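Local structure of NRPS (Penicillium fellutanum, 6NKI) at residues 31-36 against 277-282; 61-66 against 79-84; 101-106 against 150-155; 323-328 against 394-399. The protein is a nonribosomal peptide synthetase part with a Rossmann-type nucleotide-binding fold that holds NADPH dihydro-nicotinamide-adenine-dinucleotide phosphate in this model. All coordinates share one frame; numbering follows the deposited sequence.

Interaction 1 of 4, residues 31-36 against 277-282; sequences GFLGTH and DWVASL. With NDP (NADPH dihydro-nicotinamide-adenine-dinucleotide phosphate), chain B.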
# COMPACT_ATOMS: atom_id res chain seq x y z
N GLY A 31 -0.33 -8.13 20.91
CA GLY A 31 -1.03 -6.98 20.42
C GLY A 31 -1.20 -7.00 18.92
O GLY A 31 -0.55 -7.77 18.21
N PHE A 32 -2.09 -6.13 18.44
CA PHE A 32 -2.55 -6.22 17.06
C PHE A 32 -1.40 -5.96 16.08
O PHE A 32 -1.03 -6.83 15.29
CB PHE A 32 -3.70 -5.24 16.87
CG PHE A 32 -4.33 -5.30 15.51
CD1 PHE A 32 -4.99 -6.45 15.08
CD2 PHE A 32 -4.33 -4.18 14.70
CE1 PHE A 32 -5.59 -6.51 13.86
CE2 PHE A 32 -4.96 -4.22 13.49
CZ PHE A 32 -5.58 -5.39 13.05
N LEU A 33 -0.83 -4.75 16.14
CA LEU A 33 0.45 -4.44 15.52
C LEU A 33 1.51 -5.49 15.79
O LEU A 33 2.17 -5.99 14.87
CB LEU A 33 0.93 -3.07 16.02
CG LEU A 33 2.24 -2.61 15.42
CD1 LEU A 33 2.22 -2.72 13.89
CD2 LEU A 33 2.43 -1.15 15.84
N GLY A 34 1.66 -5.86 17.07
CA GLY A 34 2.77 -6.70 17.47
C GLY A 34 2.76 -8.07 16.82
O GLY A 34 3.80 -8.56 16.38
N THR A 35 1.59 -8.71 16.76
CA THR A 35 1.56 -10.02 16.12
C THR A 35 1.95 -9.93 14.65
O THR A 35 2.47 -10.90 14.09
CB THR A 35 0.18 -10.67 16.26
OG1 THR A 35 0.25 -12.02 15.79
CG2 THR A 35 -0.91 -9.90 15.47
N HIS A 36 1.74 -8.77 14.01
CA HIS A 36 2.13 -8.63 12.61
C HIS A 36 3.62 -8.35 12.47
O HIS A 36 4.27 -8.85 11.54
CB HIS A 36 1.31 -7.54 11.91
CG HIS A 36 -0.09 -7.95 11.61
ND1 HIS A 36 -1.16 -7.64 12.43
CD2 HIS A 36 -0.60 -8.71 10.61
CE1 HIS A 36 -2.26 -8.16 11.93
NE2 HIS A 36 -1.95 -8.82 10.83
N ASP A 277 -0.07 -4.15 8.16
CA ASP A 277 1.13 -4.71 7.48
C ASP A 277 2.04 -3.59 6.98
O ASP A 277 3.24 -3.77 7.03
CB ASP A 277 0.78 -5.79 6.45
CG ASP A 277 -0.10 -5.32 5.31
OD1 ASP A 277 -0.53 -4.17 5.32
OD2 ASP A 277 -0.35 -6.13 4.41
N TRP A 278 1.48 -2.50 6.47
CA TRP A 278 2.34 -1.41 5.97
C TRP A 278 3.18 -0.82 7.10
O TRP A 278 4.36 -0.57 6.86
CB TRP A 278 1.53 -0.33 5.24
CG TRP A 278 0.66 -0.85 4.13
CD1 TRP A 278 0.96 -1.86 3.26
CD2 TRP A 278 -0.65 -0.39 3.77
NE1 TRP A 278 -0.08 -2.06 2.39
CE2 TRP A 278 -1.08 -1.17 2.68
CE3 TRP A 278 -1.51 0.61 4.26
CZ2 TRP A 278 -2.33 -0.99 2.08
CZ3 TRP A 278 -2.73 0.79 3.65
CH2 TRP A 278 -3.14 -0.00 2.58
N VAL A 279 2.61 -0.63 8.29
CA VAL A 279 3.37 0.01 9.35
C VAL A 279 4.30 -1.01 10.00
O VAL A 279 5.45 -0.71 10.33
CB VAL A 279 2.40 0.66 10.34
CG1 VAL A 279 1.70 1.84 9.70
CG2 VAL A 279 1.35 -0.32 10.74
N ALA A 280 3.82 -2.25 10.13
CA ALA A 280 4.67 -3.37 10.47
C ALA A 280 5.89 -3.43 9.56
O ALA A 280 7.03 -3.42 10.05
CB ALA A 280 3.85 -4.67 10.36
N SER A 281 5.67 -3.53 8.24
CA SER A 281 6.75 -3.57 7.27
C SER A 281 7.70 -2.39 7.47
O SER A 281 8.93 -2.54 7.43
CB SER A 281 6.18 -3.56 5.83
OG SER A 281 7.19 -3.61 4.80
N LEU A 282 7.13 -1.21 7.68
CA LEU A 282 7.94 -0.02 7.87
C LEU A 282 8.73 -0.05 9.18
O LEU A 282 9.73 0.65 9.28
CB LEU A 282 7.06 1.24 7.80
CG LEU A 282 7.75 2.59 8.02
CD1 LEU A 282 8.91 2.72 7.04
CD2 LEU A 282 6.82 3.77 7.84
PA NDP B . -3.81 -4.47 23.67
O1A NDP B . -4.17 -3.18 24.36
O2A NDP B . -4.12 -5.78 24.34
O5B NDP B . -2.23 -4.49 23.10
C5B NDP B . -1.39 -4.00 24.09
C4B NDP B . -0.19 -4.94 24.25
O4B NDP B . 0.50 -4.57 25.47
C3B NDP B . -0.65 -6.39 24.33
O3B NDP B . 0.30 -7.19 23.70
C2B NDP B . -0.62 -6.73 25.86
O2B NDP B . -0.32 -8.03 26.15
C1B NDP B . 0.57 -5.74 26.31
N9A NDP B . 0.46 -5.33 27.75
C8A NDP B . -0.54 -4.57 28.39
N7A NDP B . -0.32 -4.39 29.72
C5A NDP B . 0.90 -5.07 29.95
C6A NDP B . 1.67 -5.26 31.11
N6A NDP B . 1.28 -4.74 32.33
N1A NDP B . 2.84 -5.98 31.08
C2A NDP B . 3.17 -6.49 29.85
N3A NDP B . 2.56 -6.39 28.67
C4A NDP B . 1.39 -5.66 28.74
O3 NDP B . -4.71 -4.47 22.25
PN NDP B . -4.78 -2.99 21.60
O1N NDP B . -5.36 -3.07 20.24
O2N NDP B . -5.29 -1.97 22.60
O5D NDP B . -3.10 -2.31 21.23
C5D NDP B . -2.31 -3.13 20.37
C4D NDP B . -1.44 -2.27 19.33
O4D NDP B . -2.29 -1.56 18.42
C3D NDP B . -0.56 -1.20 20.03
O3D NDP B . 0.80 -1.45 19.73
C2D NDP B . -0.99 0.18 19.47
O2D NDP B . 0.10 0.95 18.99
C1D NDP B . -1.84 -0.17 18.28
N1N NDP B . -3.14 0.63 18.14
C2N NDP B . -4.14 -0.04 17.50
C3N NDP B . -5.36 0.48 17.32
C7N NDP B . -6.19 -0.40 16.53
O7N NDP B . -6.25 -1.62 16.64
N7N NDP B . -6.84 0.21 15.51
C4N NDP B . -5.78 1.86 17.85
C5N NDP B . -4.60 2.60 18.41
C6N NDP B . -3.37 2.01 18.54
P2B NDP B . -1.79 -9.07 26.64
O1X NDP B . -1.13 -10.41 26.71
O2X NDP B . -2.25 -8.44 27.96
O3X NDP B . -2.63 -8.78 25.43
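H36, which touches A280 across the contact, uses its ND1 to donate a hydrogen bond to the F32 carbonyl, with ND1 to O 3.0 Å and an N-H...O angle of 154°. The donor sits above the carbonyl plane and the acceptor is tilted from the imidazole plane. With CG beside the backbone N (chi1 -74°), the ring is turned back along its own helix, and the bond limits its rotation. Toward 277-282, H36 offers only its CB, 4.1 Å from A280 CB. L33 makes the other apolar touch. Its CD1 branch lies 4.1 Å from V279 CG2, the two side chains crossing at about a right angle, and 4.3 Å from A280 CB. G31 and G34 belong to the TGxxGxxG motif, which runs from the end of the first strand of the Rossmann sheet into the start of helix 32-43. G31 N comes within 3.0 Å of O3B of NDP. F32 CD2 is 3.7 Å from the NDP carboxamide oxygen O7N, which approaches the ring obliquely. The axes of 32-36 and 277-282 pass 9.3 Å apart at 60°. Q40, one turn beyond H36, takes hold of the D277 carbonyl.

Interaction 2 of 4, residues 61-66 against 79-84; sequences KGLARI and DYRRLI. With NDP (NADPH dihydro-nicotinamide-adenine-dinucleotide phosphate), chain B.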
# COMPACT_ATOMS: atom_id res chain seq x y z
N LYS A 61 2.08 -20.90 28.57
CA LYS A 61 0.91 -20.02 28.52
C LYS A 61 1.19 -18.80 27.66
O LYS A 61 0.34 -18.38 26.86
CB LYS A 61 0.49 -19.59 29.93
CG LYS A 61 -0.18 -20.67 30.77
CD LYS A 61 -0.64 -20.14 32.13
CE LYS A 61 -1.27 -21.25 32.97
NZ LYS A 61 -1.64 -20.76 34.33
N GLY A 62 2.39 -18.23 27.79
CA GLY A 62 2.77 -17.14 26.92
C GLY A 62 2.75 -17.53 25.45
O GLY A 62 2.23 -16.80 24.61
N LEU A 63 3.35 -18.68 25.12
CA LEU A 63 3.31 -19.15 23.74
C LEU A 63 1.88 -19.34 23.27
O LEU A 63 1.51 -18.88 22.19
CB LEU A 63 4.07 -20.46 23.58
CG LEU A 63 3.87 -21.00 22.16
CD1 LEU A 63 4.49 -20.07 21.11
CD2 LEU A 63 4.37 -22.43 22.01
N ALA A 64 1.05 -19.95 24.11
CA ALA A 64 -0.35 -20.17 23.74
C ALA A 64 -1.05 -18.86 23.39
O ALA A 64 -1.79 -18.79 22.40
CB ALA A 64 -1.06 -20.87 24.89
N ARG A 65 -0.81 -17.81 24.18
CA ARG A 65 -1.45 -16.52 23.94
C ARG A 65 -0.93 -15.85 22.67
O ARG A 65 -1.64 -15.03 22.07
CB ARG A 65 -1.25 -15.58 25.12
CG ARG A 65 -2.03 -15.92 26.38
CD ARG A 65 -1.68 -14.89 27.44
NE ARG A 65 -2.08 -13.55 27.02
CZ ARG A 65 -3.22 -12.96 27.36
NH1 ARG A 65 -4.07 -13.57 28.18
NH2 ARG A 65 -3.49 -11.74 26.92
N ILE A 66 0.30 -16.15 22.26
CA ILE A 66 0.82 -15.57 21.03
C ILE A 66 0.54 -16.45 19.82
O ILE A 66 0.56 -15.95 18.69
CB ILE A 66 2.32 -15.24 21.16
CG1 ILE A 66 3.12 -16.48 21.53
CG2 ILE A 66 2.55 -14.12 22.16
CD1 ILE A 66 4.57 -16.21 21.69
N ASP A 79 5.14 -24.50 11.92
CA ASP A 79 6.55 -24.41 11.55
C ASP A 79 7.27 -23.28 12.26
O ASP A 79 8.50 -23.32 12.40
CB ASP A 79 6.67 -24.26 10.03
CG ASP A 79 8.09 -24.07 9.57
OD1 ASP A 79 8.89 -25.03 9.70
OD2 ASP A 79 8.42 -22.98 9.05
N TYR A 80 6.53 -22.27 12.71
CA TYR A 80 7.13 -21.08 13.28
C TYR A 80 7.48 -21.23 14.74
O TYR A 80 8.08 -20.31 15.31
CB TYR A 80 6.20 -19.88 13.10
CG TYR A 80 6.09 -19.33 11.69
CD1 TYR A 80 7.19 -18.74 11.08
CD2 TYR A 80 4.88 -19.30 11.02
CE1 TYR A 80 7.11 -18.21 9.80
CE2 TYR A 80 4.78 -18.75 9.74
CZ TYR A 80 5.90 -18.21 9.15
OH TYR A 80 5.84 -17.66 7.89
N ARG A 81 7.11 -22.34 15.39
CA ARG A 81 7.55 -22.54 16.76
C ARG A 81 9.07 -22.54 16.86
O ARG A 81 9.63 -22.04 17.84
CB ARG A 81 6.98 -23.84 17.33
CG ARG A 81 5.48 -23.82 17.61
CD ARG A 81 5.04 -25.09 18.37
NE ARG A 81 3.61 -25.07 18.71
CZ ARG A 81 2.66 -25.67 18.01
NH1 ARG A 81 2.97 -26.37 16.93
NH2 ARG A 81 1.39 -25.58 18.39
N ARG A 82 9.77 -23.09 15.85
CA ARG A 82 11.20 -23.33 15.99
C ARG A 82 12.04 -22.06 15.96
O ARG A 82 13.26 -22.14 16.16
CB ARG A 82 11.70 -24.28 14.90
CG ARG A 82 11.73 -23.65 13.51
CD ARG A 82 12.26 -24.65 12.52
NE ARG A 82 11.30 -25.71 12.27
CZ ARG A 82 11.63 -26.90 11.79
NH1 ARG A 82 12.90 -27.19 11.56
NH2 ARG A 82 10.70 -27.81 11.58
N LEU A 83 11.43 -20.90 15.71
CA LEU A 83 12.12 -19.62 15.67
C LEU A 83 11.81 -18.74 16.87
O LEU A 83 12.35 -17.63 16.98
CB LEU A 83 11.76 -18.86 14.39
CG LEU A 83 12.64 -18.95 13.14
CD1 LEU A 83 13.94 -18.29 13.46
CD2 LEU A 83 12.86 -20.39 12.69
N ILE A 84 10.95 -19.19 17.77
CA ILE A 84 10.37 -18.33 18.79
C ILE A 84 10.79 -18.82 20.17
O ILE A 84 10.81 -20.03 20.45
CB ILE A 84 8.84 -18.30 18.62
CG1 ILE A 84 8.20 -17.20 19.45
CG2 ILE A 84 8.21 -19.64 18.95
CD1 ILE A 84 6.78 -16.92 18.98
PA NDP B . -3.81 -4.47 23.67
O1A NDP B . -4.17 -3.18 24.36
O2A NDP B . -4.12 -5.78 24.34
O5B NDP B . -2.23 -4.49 23.10
C5B NDP B . -1.39 -4.00 24.09
C4B NDP B . -0.19 -4.94 24.25
O4B NDP B . 0.50 -4.57 25.47
C3B NDP B . -0.65 -6.39 24.33
O3B NDP B . 0.30 -7.19 23.70
C2B NDP B . -0.62 -6.73 25.86
O2B NDP B . -0.32 -8.03 26.15
C1B NDP B . 0.57 -5.74 26.31
N9A NDP B . 0.46 -5.33 27.75
C8A NDP B . -0.54 -4.57 28.39
N7A NDP B . -0.32 -4.39 29.72
C5A NDP B . 0.90 -5.07 29.95
C6A NDP B . 1.67 -5.26 31.11
N6A NDP B . 1.28 -4.74 32.33
N1A NDP B . 2.84 -5.98 31.08
C2A NDP B . 3.17 -6.49 29.85
N3A NDP B . 2.56 -6.39 28.67
C4A NDP B . 1.39 -5.66 28.74
O3 NDP B . -4.71 -4.47 22.25
PN NDP B . -4.78 -2.99 21.60
O1N NDP B . -5.36 -3.07 20.24
O2N NDP B . -5.29 -1.97 22.60
O5D NDP B . -3.10 -2.31 21.23
C5D NDP B . -2.31 -3.13 20.37
C4D NDP B . -1.44 -2.27 19.33
O4D NDP B . -2.29 -1.56 18.42
C3D NDP B . -0.56 -1.20 20.03
O3D NDP B . 0.80 -1.45 19.73
C2D NDP B . -0.99 0.18 19.47
O2D NDP B . 0.10 0.95 18.99
C1D NDP B . -1.84 -0.17 18.28
N1N NDP B . -3.14 0.63 18.14
C2N NDP B . -4.14 -0.04 17.50
C3N NDP B . -5.36 0.48 17.32
C7N NDP B . -6.19 -0.40 16.53
O7N NDP B . -6.25 -1.62 16.64
N7N NDP B . -6.84 0.21 15.51
C4N NDP B . -5.78 1.86 17.85
C5N NDP B . -4.60 2.60 18.41
C6N NDP B . -3.37 2.01 18.54
P2B NDP B . -1.79 -9.07 26.64
O1X NDP B . -1.13 -10.41 26.71
O2X NDP B . -2.25 -8.44 27.96
O3X NDP B . -2.63 -8.78 25.43
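I66 and I84 meet tip to tip, CD1 to CD1 at 3.6 Å, and form the close part of this contact. I66 holds CG1 between the backbone N and the carbonyl carbon (chi1 57°), which aims its CD1 at the neighbouring segment. L63 extends the same apolar patch, with CD1 4.3 Å from I84 CG2. V86 on strand 84-88 touches both L63 and I66, and L38 on helix 32-43 touches I84. The patch therefore continues onto strand 84-88 and helix 32-43.

Toward solvent the packing is thinner. The end of R81 comes near L63, whose CD2 sits 4.3 Å from R81 NE, at the edge of the guanidinium and near its plane. This is a glancing contact of a methyl group with a partly exposed side chain, without a polar bond between them.

R65 leaves helix 59-72 in another direction and takes no part in the apolar patch. Its chain bends at chi3 (62°) and brings the guanidinium to the phosphate on O2B of NDP. R65 NH2 lies 2.7 Å and R65 NE 3.3 Å from NDP O1X; both bonds are weak by angle. NDP O3X lies at the edge of the same group, in its plane.

Helix 59-72 is the link between the parallel strands 47-54 and 84-88. Such a beta-alpha-beta crossover, with an arginine at the 2'-phosphate, is typical of NADP-binding Rossmann folds.

Interaction 3 of 4, residues 101-106 against 150-155; sequences EHWETL and ILQCLN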
# COMPACT_ATOMS: atom_id res chain seq x y z
N GLU A 101 18.85 -14.12 34.07
CA GLU A 101 19.35 -14.92 32.94
C GLU A 101 18.83 -14.34 31.62
O GLU A 101 19.61 -14.25 30.66
CB GLU A 101 18.84 -16.34 33.15
CG GLU A 101 19.18 -17.32 32.05
CD GLU A 101 18.45 -18.63 32.21
OE1 GLU A 101 17.37 -18.63 32.84
OE2 GLU A 101 18.95 -19.66 31.70
N HIS A 102 17.57 -13.90 31.59
CA HIS A 102 16.94 -13.33 30.37
C HIS A 102 17.59 -12.02 29.92
O HIS A 102 17.47 -11.74 28.72
CB HIS A 102 15.41 -13.28 30.50
CG HIS A 102 14.79 -14.63 30.38
ND1 HIS A 102 15.39 -15.64 29.66
CD2 HIS A 102 13.64 -15.13 30.87
CE1 HIS A 102 14.64 -16.72 29.72
NE2 HIS A 102 13.56 -16.43 30.45
N TRP A 103 18.24 -11.25 30.79
CA TRP A 103 18.83 -9.97 30.32
C TRP A 103 19.82 -10.24 29.19
O TRP A 103 19.83 -9.47 28.21
CB TRP A 103 19.39 -9.14 31.47
CG TRP A 103 18.29 -8.26 31.96
CD1 TRP A 103 17.16 -8.67 32.60
CD2 TRP A 103 18.14 -6.85 31.72
NE1 TRP A 103 16.34 -7.60 32.82
CE2 TRP A 103 16.92 -6.47 32.30
CE3 TRP A 103 18.92 -5.88 31.11
CZ2 TRP A 103 16.46 -5.15 32.27
CZ3 TRP A 103 18.47 -4.58 31.09
CH2 TRP A 103 17.26 -4.22 31.66
N GLU A 104 20.57 -11.32 29.31
CA GLU A 104 21.41 -11.80 28.18
C GLU A 104 22.14 -10.65 27.47
O GLU A 104 22.14 -10.66 26.23
CB GLU A 104 20.56 -12.57 27.18
CG GLU A 104 21.35 -13.59 26.40
CD GLU A 104 21.27 -14.99 26.97
OE1 GLU A 104 20.22 -15.31 27.55
OE2 GLU A 104 22.24 -15.75 26.82
N THR A 105 22.63 -9.66 28.21
CA THR A 105 23.48 -8.64 27.61
C THR A 105 24.88 -8.65 28.22
O THR A 105 25.54 -7.60 28.28
CB THR A 105 22.84 -7.26 27.71
OG1 THR A 105 22.43 -6.99 29.06
CG2 THR A 105 21.63 -7.20 26.77
N LEU A 106 25.34 -9.81 28.66
CA LEU A 106 26.71 -10.01 29.07
C LEU A 106 27.54 -10.49 27.89
O LEU A 106 27.76 -11.69 27.71
CB LEU A 106 26.78 -11.01 30.21
CG LEU A 106 26.06 -10.57 31.48
CD1 LEU A 106 26.20 -11.63 32.57
CD2 LEU A 106 26.58 -9.22 31.94
N ILE A 150 15.37 -0.42 28.99
CA ILE A 150 15.82 -0.83 27.66
C ILE A 150 17.09 -0.10 27.23
O ILE A 150 18.00 -0.71 26.65
CB ILE A 150 14.67 -0.66 26.62
CG1 ILE A 150 13.76 -1.89 26.58
CG2 ILE A 150 15.17 -0.35 25.21
CD1 ILE A 150 12.51 -1.63 25.86
N LEU A 151 17.18 1.21 27.48
CA LEU A 151 18.43 1.90 27.17
C LEU A 151 19.57 1.41 28.06
O LEU A 151 20.72 1.31 27.60
CB LEU A 151 18.28 3.41 27.31
CG LEU A 151 17.29 4.07 26.36
CD1 LEU A 151 17.44 5.57 26.57
CD2 LEU A 151 17.54 3.65 24.90
N GLN A 152 19.29 1.11 29.33
CA GLN A 152 20.28 0.42 30.15
C GLN A 152 20.79 -0.82 29.43
O GLN A 152 21.98 -1.13 29.48
CB GLN A 152 19.68 -0.01 31.48
CG GLN A 152 19.44 1.08 32.51
CD GLN A 152 18.77 0.52 33.75
OE1 GLN A 152 18.36 -0.64 33.78
NE2 GLN A 152 18.69 1.33 34.79
N CYS A 153 19.90 -1.51 28.75
CA CYS A 153 20.24 -2.81 28.20
C CYS A 153 21.14 -2.67 26.98
O CYS A 153 22.13 -3.41 26.84
CB CYS A 153 18.95 -3.56 27.88
SG CYS A 153 19.07 -5.35 27.74
N LEU A 154 20.83 -1.73 26.08
CA LEU A 154 21.73 -1.42 24.97
C LEU A 154 23.12 -1.05 25.48
O LEU A 154 24.14 -1.55 24.99
CB LEU A 154 21.15 -0.30 24.10
CG LEU A 154 20.23 -0.54 22.88
CD1 LEU A 154 18.88 -1.13 23.26
CD2 LEU A 154 20.02 0.76 22.09
N ASN A 155 23.17 -0.17 26.48
CA ASN A 155 24.43 0.37 26.98
C ASN A 155 25.39 -0.74 27.43
O ASN A 155 26.57 -0.75 27.05
CB ASN A 155 24.14 1.32 28.13
CG ASN A 155 25.31 2.14 28.49
OD1 ASN A 155 26.36 2.01 27.87
ND2 ASN A 155 25.16 3.01 29.48
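C153 and W103 make a sulfur-aromatic contact. The C153 SG is 4.2 Å from the centroid of the six-membered ring of W103 and 49° off its normal, so the sulfur approaches obliquely. With SG anti to the backbone N (chi1 -160°), the thiol extends from helix 136-156 toward 101-106. Among the rings nearby, H95 meets the W103 ring with its plane at about 40°, while H102 stacks on W87.

Two further touches accompany it. W103 CZ3 lies 3.4 Å from C153 CB, again at an oblique approach to the indole, which L98 also touches. T105 also reaches the thiol, its methyl CG2 lying 3.3 Å from C153 SG. C153 is thus met by both an indole and a threonine methyl. E104, with positive phi (43°), leaves the helical course between W103 and T105, which probably helps bring both to the same cysteine.

Polar groups play a minor part. Q152 OE1 stands 4.3 Å from W103 CH2, a loose approach. W103 NE1 is hydrogen-bonded elsewhere in the structure.

On helix 136-156, I150 and L154 turn away from this contact, and their side chains pack on strands 122-125 and 162-166. C153 faces outward to the 101-106 segment. The helix joins those two parallel strands, a beta-alpha-beta crossover of the Rossmann fold.

Interaction 4 of 4, residues 323-328 against 394-399; sequences WKAIML and MIRQAV
V399 meets two residues of helix 319-330 with its two methyl branches. CG1 of V399 reaches A325, 3.4 Å from its CB. CG2 of V399 meets the end of I326, 3.3 Å from CD1, and the I326 and V399 side chains cross at about a right angle. V399 CG1 sits between the backbone N and the carbonyl carbon (chi1 63°) and CG2 anti to the N, which spreads the branches over the two partners. A325 also faces R396, about one turn before V399: its CB is 4.1 Å from the R396 O and 4.4 Å from R396 CG, so the aliphatic base of the arginine completes the patch.

A325 CB points into the interface, where the axes of 323-328 and 394-399 pass 8.9 Å apart, with their directions 45° apart. W250 of helix 248-259 touches both I326 and V399.

The polar end of R396 is held beyond this patch: NE bonds to N393 OD1, and NH1 forms a salt bridge with D321 OD2, which ties helix 389-410 to helix 319-330 a second time. H285 of the second subunit packs on R396.

Between 323-328 and 394-399 the contact is built mainly from methyl and methylene groups. Its chemistry implies that side-chain shape and burial hold these segments together, while the charge pair of R396 with D321 lies outside the apolar patch.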
# COMPACT_ATOMS: atom_id res chain seq x y z
N TRP A 323 -16.81 7.07 6.12
CA TRP A 323 -18.15 6.53 6.33
C TRP A 323 -18.80 6.01 5.05
O TRP A 323 -19.53 5.02 5.10
CB TRP A 323 -19.07 7.55 6.97
CG TRP A 323 -18.80 7.83 8.40
CD1 TRP A 323 -18.29 8.97 8.93
CD2 TRP A 323 -19.00 6.93 9.48
NE1 TRP A 323 -18.19 8.85 10.30
CE2 TRP A 323 -18.63 7.60 10.66
CE3 TRP A 323 -19.48 5.62 9.58
CZ2 TRP A 323 -18.73 7.01 11.91
CZ3 TRP A 323 -19.57 5.04 10.82
CH2 TRP A 323 -19.19 5.73 11.96
N LYS A 324 -18.55 6.65 3.89
CA LYS A 324 -19.18 6.08 2.71
C LYS A 324 -18.60 4.72 2.39
O LYS A 324 -19.25 3.93 1.70
CB LYS A 324 -19.11 7.02 1.49
CG LYS A 324 -17.76 7.47 1.00
CD LYS A 324 -17.91 8.21 -0.35
CE LYS A 324 -18.55 9.62 -0.28
NZ LYS A 324 -17.68 10.68 0.33
N ALA A 325 -17.41 4.42 2.93
CA ALA A 325 -16.80 3.11 2.76
C ALA A 325 -17.40 2.10 3.73
O ALA A 325 -17.66 0.95 3.35
CB ALA A 325 -15.29 3.22 2.93
N ILE A 326 -17.59 2.51 4.99
CA ILE A 326 -18.39 1.73 5.94
C ILE A 326 -19.71 1.31 5.30
O ILE A 326 -20.04 0.12 5.20
CB ILE A 326 -18.62 2.54 7.24
CG1 ILE A 326 -17.31 2.80 8.04
CG2 ILE A 326 -19.75 1.93 8.07
CD1 ILE A 326 -16.61 1.54 8.65
N MET A 327 -20.49 2.29 4.84
CA MET A 327 -21.81 1.95 4.31
C MET A 327 -21.72 1.08 3.07
O MET A 327 -22.57 0.21 2.86
CB MET A 327 -22.61 3.22 4.00
CG MET A 327 -22.99 4.10 5.21
SD MET A 327 -23.90 5.54 4.67
CE MET A 327 -22.62 6.53 3.92
N LEU A 328 -20.70 1.30 2.24
CA LEU A 328 -20.49 0.45 1.07
C LEU A 328 -20.25 -1.00 1.47
O LEU A 328 -20.74 -1.93 0.81
CB LEU A 328 -19.32 0.98 0.25
CG LEU A 328 -19.12 0.45 -1.18
CD1 LEU A 328 -18.48 1.55 -2.01
CD2 LEU A 328 -18.30 -0.84 -1.26
N MET A 394 -6.32 2.23 -1.18
CA MET A 394 -6.06 0.92 -0.57
C MET A 394 -6.48 0.88 0.90
O MET A 394 -6.85 -0.19 1.40
CB MET A 394 -4.60 0.54 -0.69
CG MET A 394 -4.42 -0.97 -0.65
SD MET A 394 -5.09 -1.75 -2.16
CE MET A 394 -5.24 -3.47 -1.67
N ILE A 395 -6.44 2.02 1.61
CA ILE A 395 -7.03 2.03 2.95
C ILE A 395 -8.55 2.04 2.85
O ILE A 395 -9.21 1.31 3.59
CB ILE A 395 -6.51 3.20 3.80
CG1 ILE A 395 -6.90 4.52 3.19
CG2 ILE A 395 -4.99 3.26 3.90
CD1 ILE A 395 -6.36 5.65 3.94
N ARG A 396 -9.12 2.85 1.94
CA ARG A 396 -10.55 2.76 1.67
C ARG A 396 -11.02 1.33 1.49
O ARG A 396 -12.02 0.94 2.10
CB ARG A 396 -10.91 3.63 0.46
CG ARG A 396 -12.22 3.27 -0.19
CD ARG A 396 -12.73 4.25 -1.20
NE ARG A 396 -11.78 4.57 -2.26
CZ ARG A 396 -11.28 5.79 -2.47
NH1 ARG A 396 -11.71 6.86 -1.78
NH2 ARG A 396 -10.35 5.95 -3.40
N GLN A 397 -10.30 0.52 0.73
CA GLN A 397 -10.73 -0.86 0.62
C GLN A 397 -10.49 -1.61 1.92
O GLN A 397 -11.19 -2.58 2.22
CB GLN A 397 -9.99 -1.57 -0.54
CG GLN A 397 -10.20 -0.96 -1.87
CD GLN A 397 -11.66 -0.95 -2.28
OE1 GLN A 397 -12.28 0.11 -2.33
NE2 GLN A 397 -12.21 -2.13 -2.60
N ALA A 398 -9.52 -1.19 2.72
CA ALA A 398 -9.33 -1.89 3.99
C ALA A 398 -10.53 -1.69 4.91
O ALA A 398 -11.01 -2.65 5.52
CB ALA A 398 -8.01 -1.45 4.64
N VAL A 399 -11.06 -0.46 4.97
CA VAL A 399 -12.28 -0.24 5.75
C VAL A 399 -13.48 -0.93 5.11
O VAL A 399 -14.25 -1.61 5.81
CB VAL A 399 -12.54 1.25 6.02
CG1 VAL A 399 -12.77 2.00 4.79
CG2 VAL A 399 -13.82 1.37 6.84

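How the interactions relate
Interactions 1 and 2 both touch NDP but not each other, their nearest atoms being about 5 Å apart. Interaction 1 meets the ligand through the glycine-rich motif; interaction 2 meets its 2'-phosphate. Both interactions 2 and 3 are nested in the chain loop that interaction 1 closes. Interaction 3 lies apart, with the W103 side chain about 14 Å from NDP. Interaction 4 touches interaction 1 directly: W278 CZ3 is 3.4 Å from I395 CG2. Its V399 side chain is about 11 Å from NDP. Interactions 1 and 4 also both reach the second subunit. Interactions 3 and 4, with centres about 44 Å apart, lie on opposite sides of the chain's centre.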